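Local coordinates for DNA polymerase III, beta subunit (Eubacterium rectale, PDB 3T0P), which probably encircles DNA as a ring-shaped head-to-tail homodimer, tethering DNA polymerases and other proteins to it and so conferring processivity, at residues V193-G197 with K198-E202; E137-R140 with Q141-S145; F226-N230 with T231-S235; D327-R330 with V331-E334; N10-K13 with G14-I17. All coordinates share one frame; numbering follows the deposited sequence. Where two conformers were deposited one is given.

The five local contacts sample all three clamp domains: interaction 5 lies in the N-terminal domain, interactions 1, 2 and 3 in the central one, and interaction 4 in the C-terminal one. Neighbours touch in the order 5, 3, 1, 2, 4. Ile17 CG2 of interaction 5 lies 3.6 Å from Thr231 CG2 of interaction 3. Ser235 OG of interaction 3 probably hydrogen-bonds Thr199 OG1 of interaction 1, at 2.7 Å. Leu200 CB is 3.8 Å from Ile143 CD1, joining interactions 1 and 2, and Phe144 of interaction 2 packs on Asp327 of interaction 4. The outermost two, interactions 4 and 5, have centres about 33 Å apart, on opposite sides of the chain's centre.

Interaction 1 (V193-G197 with K198-E202); sequences VVVPG and KTLQE. With ACT (acetate ion), chain T.
Val195 meets the helix that follows it through one methyl group. CG1 lies 3.8 Å from Thr199 CG2 and 3.9 Å from Leu200 CD2, and both side chains cross that of Val195 at about a right angle. Pro196 stands at the N-cap position, where strand 187-196 gives way to helix 197-206. Its carbonyl O takes a weak hydrogen bond from Thr199 N at 3.2 Å. Gln201 N closes the first full helical turn, donating to Gly197 O at 2.9 Å with an N-H...O angle of 158°. Thr199 OG1 lies beside the proline, 3.9 Å from Pro196 CB, but its polar partner is Ser235 OG. The Lys198 chain bends at chi3 (65°) and chi4 (62°), turning NZ toward an acetate ion, probably from the crystallisation liquor, whose OXT it donates to at 2.7 Å. The same NZ forms a salt bridge with Asp49. A leucine in place of Lys198 would probably leave Asp49 without its positive mate and the acetate without its donor. Chemically, methyl groups of Val195, Thr199 and Leu200 meet at the junction, Pro196 O and Gly197 O each accept from a helix N-H, the first only weakly, and the ammonium holds two anions.

Interaction 2 (E137-R140 with Q141-S145); sequences EVIR and QTIFS. With EDO (1,2-ethanediol), chain C.
Gln141 folds back on Glu137 one helical turn earlier. Its N donates to Glu137 O at 3.0 Å, with an N-H...O angle of 148°, and its CG lies 3.1 Å from the same oxygen, so the amide end runs past that carbonyl. The amide plane is turned 62° from the Glu137 carboxylate. That carboxylate is itself held by Arg140, side-on: NE reaches Glu137 OE2 at 2.9 Å and NH2 reaches OE1, in a salt bridge. The other terminal nitrogen, NH1, donates to an ethanediol lying at the guanidinium edge. At Thr142 the hydroxyl sits between backbone N and carbonyl carbon (chi1 58°), which brings OG1 to 2.8 Å from Val138 O; Glu158 OE1 is a second acceptor in reach. Ile139 O takes two donors, Thr142 N at 3.1 Å and Ile143 N at 2.8 Å. The Ile143 side chain lies alongside that of Ile139, with Ile143 CB 3.9 Å from Ile139 CG2. Phe144 then turns a ring edge to Arg140 O. This C-terminal end of helix 132-140, in the central clamp domain, lies among several elements: Ile139 and Ile143 pack on helix 197-206, Val138 and Thr142 reach strand 166-172, Phe144 touches strand 176-184, and Arg140 meets the C-terminal domain's loop after helix 322-329.

Interaction 3 (F226-N230 with T231-S235); sequences FEFEN and TTVVS. With EDO (1,2-ethanediol), chain X.
Phe228 and Thr231 are brought together by their first torsions. Phe228 CG stands between backbone N and carbonyl carbon (chi1 61°), swinging the ring across to the partner strand, while Thr231 CG2 is anti to its N and reaches the CZ side of that ring. Thr231 CB sits over the ring face in a CH-pi contact, 4.2 Å from the Phe228 centroid and 17° off the normal, with CG2 3.7 Å from CZ. Val233 CG2 approaches the edge of the same ring, 4.0 Å from CE1. These residues belong to a beta hairpin closed by a type II' turn from Phe228 to Thr231, in which Glu229 takes a positive phi of 53°. Phe226 and Val233 form a hydrogen-bonded pair whose two bonds, Phe226 N to Val233 O and Val233 N to Phe226 O, are both 2.9 Å. Phe228 and Thr231 form the next such pair, beside the turn. At the turn, a water hydrogen-bonded to Thr231 OG1 (2.8 Å) accepts from Asn230 N; that hydroxyl has Thr56 OG1 as a further partner. On the face bearing Glu227 and Thr232, an ethanediol O1 is hydrogen-bonded to Thr232 OG1 and weakly to Asn230 O. Phe226 and Val233 pack on Ile203 of helix 197-206.

Interaction 4 (D327-R330 with V331-E334); sequences DALR and VIDE
Val331 covers the end of helix 322-329, its CG2 reaching the carbonyls there. CB lies 3.6 Å from Arg330 C. CG1, on the far side from its own carbonyl carbon, keeps 3.8 Å from Arg330 O, while CG2 occupies the position between backbone N and carbonyl carbon (chi1 -59° for CG1). That places CG2 3.2 Å from Ala328 O and 3.8 Å from Asp327 O, over the carbonyl oxygens of the last turn. Ala328 O also accepts from Val331 N at 3.2 Å, and Ile332 CG1 lies 3.3 Å from it. Leu329 to Ile332 forms a type I turn, its Ile332 N to Leu329 O bond 3.2 Å long. A glycine in place of Val331 would probably leave Ala328 O covered by Ile332 alone among the side chains of this contact, and open a gap against Tyr359 and Phe144. Two i to i+3 bonds and hydrocarbon cover thus lead the chain out of the helix, and Lys261 NZ donates to Ile332 O and Glu334 O just beyond.

Interaction 5 (N10-K13 with G14-I17); sequences NLLK and GVNI
Gly14 and Asn10 are joined by the first of four i to i+4 backbone bonds between the segments. Gly14 N donates to Asn10 O at 3.1 Å, Val15 N to Leu11 O at 3.0 Å, and Asn16 N to Leu12 O at 3.0 Å; the bond from Ile17 N to Lys13 O is weak, with an N-H...O angle of 130°. Apolar contacts follow the helix surface: Lys13 CG lies 4.0 Å from Ile17 CD1, the two chains running side by side in one direction, and Leu12 CD1 is 4.2 Å from Val15 CG2. Against a carbonyl, Val15 CG1 lies close, 3.2 Å from Leu11 O. In this N-terminal domain of the sliding clamp fold, helix 8-18 packs on helix 72-81, Val15 meeting Phe75, and Leu11 reaches Val87 of strand 86-91. The mixed contact is at Asn16: with Leu12 CG anti to its backbone N (chi1 178°), Leu12 CD1 comes 3.6 Å from Asn16 ND2, the side chains crossing at a slant. Asn16 OD1 takes its hydrogen bond from Arg80 NH2.

Interaction 1 (V193-G197 with K198-E202)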
loop_
_atom_site.group_PDB
_atom_site.type_symbol
_atom_site.label_atom_id
_atom_site.label_comp_id
_atom_site.label_asym_id
_atom_site.label_seq_id
_atom_site.Cartn_x
_atom_site.Cartn_y
_atom_site.Cartn_z
ATOM N N VAL B 193 -8.800 30.378 -16.742
ATOM C CA VAL B 193 -9.851 29.547 -16.143
ATOM C C VAL B 193 -9.354 28.852 -14.870
ATOM O O VAL B 193 -8.146 28.676 -14.678
ATOM C CB VAL B 193 -10.423 28.503 -17.138
ATOM C CG1 VAL B 193 -11.074 29.184 -18.342
ATOM C CG2 VAL B 193 -9.374 27.470 -17.565
ATOM N N VAL B 194 -10.297 28.431 -14.022
ATOM C CA VAL B 194 -9.984 27.732 -12.787
ATOM C C VAL B 194 -10.618 26.331 -12.884
ATOM O O VAL B 194 -11.848 26.186 -12.941
ATOM C CB VAL B 194 -10.410 28.511 -11.514
ATOM C CG1 VAL B 194 -9.947 27.791 -10.246
ATOM C CG2 VAL B 194 -9.872 29.938 -11.535
ATOM N N VAL B 195 -9.747 25.322 -12.951
ATOM C CA VAL B 195 -10.093 23.917 -13.079
ATOM C C VAL B 195 -10.215 23.304 -11.672
ATOM O O VAL B 195 -9.265 23.431 -10.901
ATOM C CB VAL B 195 -9.055 23.128 -13.947
ATOM C CG1 VAL B 195 -9.526 21.696 -14.199
ATOM C CG2 VAL B 195 -8.767 23.855 -15.273
ATOM N N PRO B 196 -11.326 22.590 -11.350
ATOM C CA PRO B 196 -11.438 21.950 -10.027
ATOM C C PRO B 196 -10.259 21.018 -9.726
ATOM O O PRO B 196 -9.735 20.382 -10.642
ATOM C CB PRO B 196 -12.743 21.145 -10.135
ATOM C CG PRO B 196 -13.535 21.863 -11.180
ATOM C CD PRO B 196 -12.533 22.341 -12.170
ATOM N N GLY B 197 -9.837 20.982 -8.460
ATOM C CA GLY B 197 -8.730 20.156 -7.997
ATOM C C GLY B 197 -8.972 18.689 -8.239
ATOM O O GLY B 197 -8.085 17.992 -8.745
ATOM N N LYS B 198 -10.204 18.223 -7.936
ATOM C CA LYS B 198 -10.595 16.827 -8.150
ATOM C C LYS B 198 -10.418 16.403 -9.632
ATOM O O LYS B 198 -10.009 15.286 -9.880
ATOM C CB LYS B 198 -12.036 16.596 -7.699
ATOM C CG LYS B 198 -12.430 15.110 -7.634
ATOM C CD LYS B 198 -13.863 14.901 -7.077
ATOM C CE LYS B 198 -14.997 15.467 -7.937
ATOM N NZ LYS B 198 -15.073 14.849 -9.294
ATOM N N THR B 199 -10.711 17.290 -10.600
ATOM C CA THR B 199 -10.561 16.984 -12.030
ATOM C C THR B 199 -9.119 16.646 -12.369
ATOM O O THR B 199 -8.864 15.661 -13.041
ATOM C CB THR B 199 -11.044 18.158 -12.863
ATOM O OG1 THR B 199 -12.455 18.242 -12.691
ATOM C CG2 THR B 199 -10.663 18.025 -14.344
ATOM N N LEU B 200 -8.200 17.478 -11.900
ATOM C CA LEU B 200 -6.762 17.339 -12.083
ATOM C C LEU B 200 -6.228 16.136 -11.350
ATOM O O LEU B 200 -5.413 15.426 -11.929
ATOM C CB LEU B 200 -6.040 18.620 -11.663
ATOM C CG LEU B 200 -6.487 19.860 -12.458
ATOM C CD1 LEU B 200 -5.818 21.081 -11.926
ATOM C CD2 LEU B 200 -6.216 19.707 -13.959
ATOM N N GLN B 201 -6.725 15.847 -10.136
ATOM C CA GLN B 201 -6.297 14.651 -9.390
ATOM C C GLN B 201 -6.736 13.373 -10.109
ATOM O O GLN B 201 -5.930 12.460 -10.267
ATOM C CB GLN B 201 -6.868 14.652 -7.969
ATOM C CG GLN B 201 -6.181 15.603 -7.017
ATOM C CD GLN B 201 -6.975 15.833 -5.745
ATOM O OE1 GLN B 201 -8.204 15.639 -5.681
ATOM N NE2 GLN B 201 -6.300 16.316 -4.709
ATOM N N GLU B 202 -7.989 13.328 -10.596
ATOM C CA GLU B 202 -8.514 12.143 -11.289
ATOM C C GLU B 202 -7.853 11.940 -12.656
ATOM O O GLU B 202 -7.590 10.800 -13.043
ATOM C CB GLU B 202 -10.044 12.225 -11.436
ATOM C CG GLU B 202 -10.788 12.218 -10.100
ATOM C CD GLU B 202 -10.356 11.160 -9.096
ATOM O OE1 GLU B 202 -10.230 9.980 -9.492
ATOM O OE2 GLU B 202 -10.111 11.517 -7.921
HETATM C C ACT T . -14.834 11.576 -8.383
HETATM O O ACT T . -14.301 10.534 -8.033
HETATM O OXT ACT T . -14.270 12.284 -9.211
HETATM C CH3 ACT T . -16.144 11.967 -7.733
#

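Interaction 2 (E137-R140 with Q141-S145)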
loop_
_atom_site.group_PDB
_atom_site.type_symbol
_atom_site.label_atom_id
_atom_site.label_comp_id
_atom_site.label_asym_id
_atom_site.label_seq_id
_atom_site.Cartn_x
_atom_site.Cartn_y
_atom_site.Cartn_z
ATOM N N GLU B 137 3.018 16.153 -15.258
ATOM C CA GLU B 137 4.068 16.785 -14.456
ATOM C C GLU B 137 3.652 18.128 -13.899
ATOM O O GLU B 137 3.966 18.401 -12.749
ATOM C CB GLU B 137 5.364 16.949 -15.254
ATOM C CG GLU B 137 6.224 15.693 -15.276
ATOM C CD GLU B 137 6.963 15.371 -13.985
ATOM O OE1 GLU B 137 8.006 16.016 -13.717
ATOM O OE2 GLU B 137 6.509 14.459 -13.255
ATOM N N VAL B 138 2.970 18.975 -14.682
ATOM C CA VAL B 138 2.574 20.282 -14.178
ATOM C C VAL B 138 1.521 20.128 -13.054
ATOM O O VAL B 138 1.535 20.931 -12.126
ATOM C CB VAL B 138 2.155 21.295 -15.281
ATOM C CG1 VAL B 138 0.732 21.070 -15.801
ATOM C CG2 VAL B 138 2.318 22.710 -14.784
ATOM N N ILE B 139 0.668 19.087 -13.096
ATOM C CA ILE B 139 -0.314 18.854 -12.033
ATOM C C ILE B 139 0.463 18.388 -10.779
ATOM O O ILE B 139 0.208 18.872 -9.677
ATOM C CB ILE B 139 -1.403 17.816 -12.461
ATOM C CG1 ILE B 139 -2.302 18.346 -13.604
ATOM C CG2 ILE B 139 -2.242 17.346 -11.262
ATOM C CD1 ILE B 139 -3.155 17.166 -14.354
ATOM N N ARG B 140 1.411 17.457 -10.952
ATOM C CA ARG B 140 2.186 16.943 -9.814
ATOM C C ARG B 140 2.929 18.106 -9.103
ATOM O O ARG B 140 2.950 18.169 -7.879
ATOM C CB ARG B 140 3.177 15.870 -10.274
ATOM C CG ARG B 140 3.875 15.120 -9.134
ATOM C CD ARG B 140 4.856 14.072 -9.652
ATOM N NE ARG B 140 5.941 14.660 -10.439
ATOM C CZ ARG B 140 7.085 15.113 -9.926
ATOM N NH1 ARG B 140 7.315 15.030 -8.615
ATOM N NH2 ARG B 140 8.013 15.630 -10.717
ATOM N N GLN B 141 3.437 19.043 -9.889
ATOM C CA GLN B 141 4.223 20.197 -9.467
ATOM C C GLN B 141 3.411 21.314 -8.818
ATOM O O GLN B 141 4.026 22.261 -8.302
ATOM C CB GLN B 141 4.977 20.768 -10.668
ATOM C CG GLN B 141 6.138 19.887 -11.105
ATOM C CD GLN B 141 6.644 20.247 -12.475
ATOM O OE1 GLN B 141 6.018 20.991 -13.247
ATOM N NE2 GLN B 141 7.799 19.722 -12.812
ATOM N N THR B 142 2.057 21.209 -8.804
ATOM C CA THR B 142 1.215 22.274 -8.253
ATOM C C THR B 142 0.022 21.806 -7.416
ATOM O O THR B 142 -0.460 22.581 -6.589
ATOM C CB THR B 142 0.639 23.171 -9.401
ATOM O OG1 THR B 142 -0.115 22.357 -10.299
ATOM C CG2 THR B 142 1.699 23.912 -10.170
ATOM N N ILE B 143 -0.516 20.617 -7.676
ATOM C CA ILE B 143 -1.754 20.124 -7.042
ATOM C C ILE B 143 -1.725 20.081 -5.499
ATOM O O ILE B 143 -2.777 20.244 -4.873
ATOM C CB ILE B 143 -2.207 18.757 -7.630
ATOM C CG1 ILE B 143 -3.740 18.562 -7.523
ATOM C CG2 ILE B 143 -1.432 17.554 -7.043
ATOM C CD1 ILE B 143 -4.553 19.535 -8.289
ATOM N N PHE B 144 -0.547 19.886 -4.895
ATOM C CA PHE B 144 -0.403 19.761 -3.451
ATOM C C PHE B 144 -0.786 21.028 -2.681
ATOM O O PHE B 144 -0.990 20.927 -1.476
ATOM C CB PHE B 144 1.042 19.377 -3.104
ATOM C CG PHE B 144 2.057 20.419 -3.485
ATOM C CD1 PHE B 144 2.288 21.517 -2.667
ATOM C CD2 PHE B 144 2.761 20.322 -4.678
ATOM C CE1 PHE B 144 3.196 22.509 -3.037
ATOM C CE2 PHE B 144 3.663 21.320 -5.049
ATOM C CZ PHE B 144 3.897 22.387 -4.211
ATOM N N SER B 145 -0.825 22.218 -3.333
ATOM C CA SER B 145 -1.089 23.443 -2.578
ATOM C C SER B 145 -2.465 24.068 -2.847
ATOM O O SER B 145 -2.662 25.241 -2.561
ATOM C CB SER B 145 0.025 24.466 -2.765
ATOM O OG SER B 145 0.345 24.649 -4.126
HETATM C C1 EDO C . 4.903 13.342 -3.962
HETATM O O1 EDO C . 6.066 12.541 -3.704
HETATM C C2 EDO C . 5.220 14.458 -4.959
HETATM O O2 EDO C . 5.783 13.922 -6.168
#

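Interaction 3 (F226-N230 with T231-S235)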
loop_
_atom_site.group_PDB
_atom_site.type_symbol
_atom_site.label_atom_id
_atom_site.label_comp_id
_atom_site.label_asym_id
_atom_site.label_seq_id
_atom_site.Cartn_x
_atom_site.Cartn_y
_atom_site.Cartn_z
ATOM N N PHE B 226 -10.474 17.432 -22.084
ATOM C CA PHE B 226 -9.191 16.779 -22.296
ATOM C C PHE B 226 -9.422 15.560 -23.151
ATOM O O PHE B 226 -10.254 14.740 -22.790
ATOM C CB PHE B 226 -8.556 16.337 -20.960
ATOM C CG PHE B 226 -8.309 17.423 -19.957
ATOM C CD1 PHE B 226 -9.306 17.807 -19.063
ATOM C CD2 PHE B 226 -7.061 18.023 -19.854
ATOM C CE1 PHE B 226 -9.068 18.806 -18.121
ATOM C CE2 PHE B 226 -6.827 19.012 -18.909
ATOM C CZ PHE B 226 -7.836 19.403 -18.057
ATOM N N GLU B 227 -8.716 15.435 -24.280
ATOM C CA GLU B 227 -8.795 14.238 -25.125
ATOM C C GLU B 227 -7.435 13.595 -25.223
ATOM O O GLU B 227 -6.455 14.279 -25.458
ATOM C CB GLU B 227 -9.299 14.517 -26.540
ATOM C CG GLU B 227 -10.466 15.461 -26.670
ATOM C CD GLU B 227 -10.940 15.442 -28.107
ATOM O OE1 GLU B 227 -10.099 15.660 -29.008
ATOM O OE2 GLU B 227 -12.107 15.058 -28.335
ATOM N N PHE B 228 -7.381 12.298 -25.050
ATOM C CA PHE B 228 -6.167 11.507 -25.128
ATOM C C PHE B 228 -6.575 10.074 -25.372
ATOM O O PHE B 228 -7.530 9.602 -24.756
ATOM C CB PHE B 228 -5.292 11.664 -23.855
ATOM C CG PHE B 228 -5.949 11.232 -22.570
ATOM C CD1 PHE B 228 -6.890 12.044 -21.941
ATOM C CD2 PHE B 228 -5.656 9.991 -22.002
ATOM C CE1 PHE B 228 -7.522 11.629 -20.762
ATOM C CE2 PHE B 228 -6.278 9.583 -20.811
ATOM C CZ PHE B 228 -7.199 10.409 -20.192
ATOM N N GLU B 229 -5.876 9.406 -26.311
ATOM C CA GLU B 229 -6.086 8.014 -26.734
ATOM C C GLU B 229 -7.565 7.844 -27.124
ATOM O O GLU B 229 -7.991 8.546 -28.035
ATOM C CB GLU B 229 -5.600 7.020 -25.655
ATOM C CG GLU B 229 -4.180 7.315 -25.195
ATOM C CD GLU B 229 -3.639 6.532 -24.007
ATOM O OE1 GLU B 229 -4.438 6.025 -23.180
ATOM O OE2 GLU B 229 -2.393 6.483 -23.875
ATOM N N ASN B 230 -8.363 7.034 -26.414
ATOM C CA ASN B 230 -9.779 6.864 -26.774
ATOM C C ASN B 230 -10.708 7.402 -25.690
ATOM O O ASN B 230 -11.868 6.980 -25.598
ATOM C CB ASN B 230 -10.076 5.381 -27.052
ATOM C CG ASN B 230 -9.614 4.961 -28.420
ATOM O OD1 ASN B 230 -10.228 5.305 -29.448
ATOM N ND2 ASN B 230 -8.475 4.275 -28.455
ATOM N N THR B 231 -10.194 8.364 -24.897
ATOM C CA THR B 231 -10.856 8.946 -23.740
ATOM C C THR B 231 -11.087 10.438 -23.882
ATOM O O THR B 231 -10.276 11.156 -24.455
ATOM C CB THR B 231 -9.986 8.645 -22.504
ATOM O OG1 THR B 231 -9.878 7.228 -22.404
ATOM C CG2 THR B 231 -10.568 9.174 -21.200
ATOM N N THR B 232 -12.221 10.885 -23.342
ATOM C CA THR B 232 -12.642 12.279 -23.254
ATOM C C THR B 232 -12.996 12.544 -21.804
ATOM O O THR B 232 -13.784 11.819 -21.200
ATOM C CB THR B 232 -13.801 12.583 -24.212
ATOM O OG1 THR B 232 -13.405 12.215 -25.527
ATOM C CG2 THR B 232 -14.168 14.054 -24.230
ATOM N N VAL B 233 -12.376 13.552 -21.243
ATOM C CA VAL B 233 -12.632 14.017 -19.899
ATOM C C VAL B 233 -13.253 15.370 -20.051
ATOM O O VAL B 233 -12.707 16.210 -20.782
ATOM C CB VAL B 233 -11.364 14.033 -19.026
ATOM C CG1 VAL B 233 -11.642 14.698 -17.693
ATOM C CG2 VAL B 233 -10.822 12.621 -18.815
ATOM N N VAL B 234 -14.437 15.566 -19.433
ATOM C CA VAL B 234 -15.148 16.842 -19.443
ATOM C C VAL B 234 -15.361 17.330 -18.004
ATOM O O VAL B 234 -15.831 16.579 -17.158
ATOM C CB VAL B 234 -16.471 16.754 -20.223
ATOM C CG1 VAL B 234 -17.161 18.125 -20.272
ATOM C CG2 VAL B 234 -16.231 16.220 -21.631
ATOM N N SER B 235 -15.009 18.577 -17.728
ATOM C CA SER B 235 -15.158 19.118 -16.388
ATOM C C SER B 235 -15.729 20.498 -16.408
ATOM O O SER B 235 -15.394 21.302 -17.282
ATOM C CB SER B 235 -13.812 19.130 -15.668
ATOM O OG SER B 235 -13.852 19.761 -14.397
HETATM C C1 EDO X . -13.868 9.582 -28.158
HETATM O O1 EDO X . -12.726 9.684 -27.289
HETATM C C2 EDO X . -15.165 9.824 -27.387
HETATM O O2 EDO X . -15.106 9.184 -26.106
HETATM O O HOH W 1 -7.833 5.707 -23.535
#

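Interaction 4 (D327-R330 with V331-E334)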
loop_
_atom_site.group_PDB
_atom_site.type_symbol
_atom_site.label_atom_id
_atom_site.label_comp_id
_atom_site.label_asym_id
_atom_site.label_seq_id
_atom_site.Cartn_x
_atom_site.Cartn_y
_atom_site.Cartn_z
ATOM N N ASP B 327 6.638 19.645 0.489
ATOM C CA ASP B 327 5.755 19.547 -0.698
ATOM C C ASP B 327 6.393 20.169 -1.928
ATOM O O ASP B 327 6.407 19.525 -2.965
ATOM C CB ASP B 327 4.406 20.244 -0.465
ATOM C CG ASP B 327 3.464 19.598 0.510
ATOM O OD1 ASP B 327 3.769 18.465 0.977
ATOM O OD2 ASP B 327 2.421 20.233 0.836
ATOM N N ALA B 328 6.977 21.397 -1.798
ATOM C CA ALA B 328 7.581 22.070 -2.942
ATOM C C ALA B 328 8.901 21.432 -3.348
ATOM O O ALA B 328 9.127 21.251 -4.535
ATOM C CB ALA B 328 7.782 23.559 -2.649
ATOM N N LEU B 329 9.777 21.099 -2.390
ATOM C CA LEU B 329 11.080 20.515 -2.716
ATOM C C LEU B 329 10.934 19.139 -3.371
ATOM O O LEU B 329 11.716 18.843 -4.266
ATOM C CB LEU B 329 12.005 20.458 -1.502
ATOM C CG LEU B 329 12.454 21.803 -0.942
ATOM C CD1 LEU B 329 13.081 21.635 0.442
ATOM C CD2 LEU B 329 13.390 22.538 -1.904
ATOM N N ARG B 330 9.930 18.339 -2.985
ATOM C CA ARG B 330 9.628 17.020 -3.593
ATOM C C ARG B 330 9.338 17.095 -5.097
ATOM O O ARG B 330 9.450 16.092 -5.804
ATOM C CB ARG B 330 8.405 16.383 -2.928
ATOM C CG ARG B 330 8.742 15.610 -1.667
ATOM C CD ARG B 330 7.513 14.907 -1.154
ATOM N NE ARG B 330 7.769 14.249 0.121
ATOM C CZ ARG B 330 6.826 13.940 1.000
ATOM N NH1 ARG B 330 5.552 14.235 0.750
ATOM N NH2 ARG B 330 7.146 13.350 2.144
ATOM N N VAL B 331 8.926 18.281 -5.593
ATOM C CA VAL B 331 8.539 18.414 -7.008
ATOM C C VAL B 331 9.514 19.279 -7.774
ATOM O O VAL B 331 9.235 19.619 -8.923
ATOM C CB VAL B 331 7.076 18.886 -7.181
ATOM C CG1 VAL B 331 6.124 17.894 -6.516
ATOM C CG2 VAL B 331 6.856 20.296 -6.640
ATOM N N ILE B 332 10.679 19.597 -7.160
ATOM C CA ILE B 332 11.732 20.374 -7.814
ATOM C C ILE B 332 12.833 19.400 -8.180
ATOM O O ILE B 332 13.393 18.738 -7.300
ATOM C CB ILE B 332 12.235 21.580 -6.958
ATOM C CG1 ILE B 332 11.107 22.616 -6.770
ATOM C CG2 ILE B 332 13.478 22.208 -7.576
ATOM C CD1 ILE B 332 11.381 23.673 -5.640
ATOM N N ASP B 333 13.128 19.305 -9.485
ATOM C CA ASP B 333 14.113 18.360 -10.025
ATOM C C ASP B 333 15.525 18.882 -9.988
ATOM O O ASP B 333 16.462 18.087 -9.946
ATOM C CB ASP B 333 13.742 17.984 -11.460
ATOM C CG ASP B 333 12.425 17.214 -11.569
ATOM O OD1 ASP B 333 12.083 16.468 -10.612
ATOM O OD2 ASP B 333 11.719 17.385 -12.597
ATOM N N GLU B 334 15.679 20.208 -9.980
ATOM C CA GLU B 334 16.954 20.911 -9.958
ATOM C C GLU B 334 17.860 20.474 -8.792
ATOM O O GLU B 334 17.369 20.169 -7.708
ATOM C CB GLU B 334 16.691 22.418 -9.898
ATOM C CG GLU B 334 16.357 23.021 -11.258
ATOM C CD GLU B 334 14.979 22.818 -11.864
ATOM O OE1 GLU B 334 14.087 22.264 -11.182
ATOM O OE2 GLU B 334 14.784 23.250 -13.024
HETATM O O HOH W 2 10.787 15.709 -8.361
#

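Interaction 5 (N10-K13 with G14-I17)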
loop_
_atom_site.group_PDB
_atom_site.type_symbol
_atom_site.label_atom_id
_atom_site.label_comp_id
_atom_site.label_asym_id
_atom_site.label_seq_id
_atom_site.Cartn_x
_atom_site.Cartn_y
_atom_site.Cartn_z
ATOM N N ASN B 10 -9.921 -4.859 -23.262
ATOM C CA ASN B 10 -10.426 -3.570 -23.708
ATOM C C ASN B 10 -11.480 -3.066 -22.753
ATOM O O ASN B 10 -11.505 -1.890 -22.430
ATOM C CB ASN B 10 -10.983 -3.703 -25.132
ATOM C CG ASN B 10 -9.906 -3.774 -26.178
ATOM O OD1 ASN B 10 -8.791 -3.309 -25.971
ATOM N ND2 ASN B 10 -10.236 -4.251 -27.357
ATOM N N LEU B 11 -12.323 -3.981 -22.257
ATOM C CA LEU B 11 -13.397 -3.642 -21.337
ATOM C C LEU B 11 -12.798 -3.252 -20.004
ATOM O O LEU B 11 -13.248 -2.277 -19.424
ATOM C CB LEU B 11 -14.351 -4.844 -21.229
ATOM C CG LEU B 11 -15.722 -4.674 -20.586
ATOM C CD1 LEU B 11 -16.535 -3.527 -21.235
ATOM C CD2 LEU B 11 -16.493 -5.980 -20.704
ATOM N N LEU B 12 -11.719 -3.946 -19.570
ATOM C CA LEU B 12 -11.048 -3.654 -18.314
ATOM C C LEU B 12 -10.367 -2.292 -18.363
ATOM O O LEU B 12 -10.510 -1.509 -17.423
ATOM C CB LEU B 12 -10.046 -4.761 -17.915
ATOM C CG LEU B 12 -9.255 -4.514 -16.632
ATOM C CD1 LEU B 12 -10.190 -4.309 -15.429
ATOM C CD2 LEU B 12 -8.249 -5.645 -16.365
ATOM N N LYS B 13 -9.618 -2.012 -19.426
ATOM C CA LYS B 13 -8.968 -0.714 -19.550
ATOM C C LYS B 13 -10.038 0.399 -19.478
ATOM O O LYS B 13 -9.846 1.358 -18.757
ATOM C CB LYS B 13 -8.149 -0.622 -20.862
ATOM C CG LYS B 13 -7.401 0.690 -21.025
ATOM C CD LYS B 13 -6.532 0.701 -22.262
ATOM C CE LYS B 13 -5.572 1.871 -22.243
ATOM N NZ LYS B 13 -4.703 1.880 -23.449
ATOM N N GLY B 14 -11.170 0.203 -20.144
ATOM C CA GLY B 14 -12.250 1.181 -20.160
ATOM C C GLY B 14 -12.910 1.438 -18.821
ATOM O O GLY B 14 -13.126 2.605 -18.462
ATOM N N VAL B 15 -13.266 0.353 -18.078
ATOM C CA VAL B 15 -13.928 0.513 -16.769
ATOM C C VAL B 15 -12.955 1.164 -15.783
ATOM O O VAL B 15 -13.389 1.963 -14.967
ATOM C CB VAL B 15 -14.584 -0.774 -16.174
ATOM C CG1 VAL B 15 -15.468 -1.479 -17.197
ATOM C CG2 VAL B 15 -13.552 -1.734 -15.581
ATOM N N ASN B 16 -11.653 0.855 -15.890
ATOM C CA ASN B 16 -10.604 1.428 -15.056
ATOM C C ASN B 16 -10.409 2.919 -15.326
ATOM O O ASN B 16 -9.968 3.637 -14.446
ATOM C CB ASN B 16 -9.294 0.693 -15.270
ATOM C CG ASN B 16 -9.173 -0.601 -14.510
ATOM O OD1 ASN B 16 -9.981 -0.932 -13.633
ATOM N ND2 ASN B 16 -8.139 -1.364 -14.820
ATOM N N ILE B 17 -10.726 3.384 -16.524
ATOM C CA ILE B 17 -10.609 4.797 -16.858
ATOM C C ILE B 17 -11.842 5.564 -16.339
ATOM O O ILE B 17 -11.680 6.521 -15.595
ATOM C CB ILE B 17 -10.367 4.986 -18.382
ATOM C CG1 ILE B 17 -8.914 4.534 -18.744
ATOM C CG2 ILE B 17 -10.615 6.445 -18.794
ATOM C CD1 ILE B 17 -8.652 4.358 -20.223
#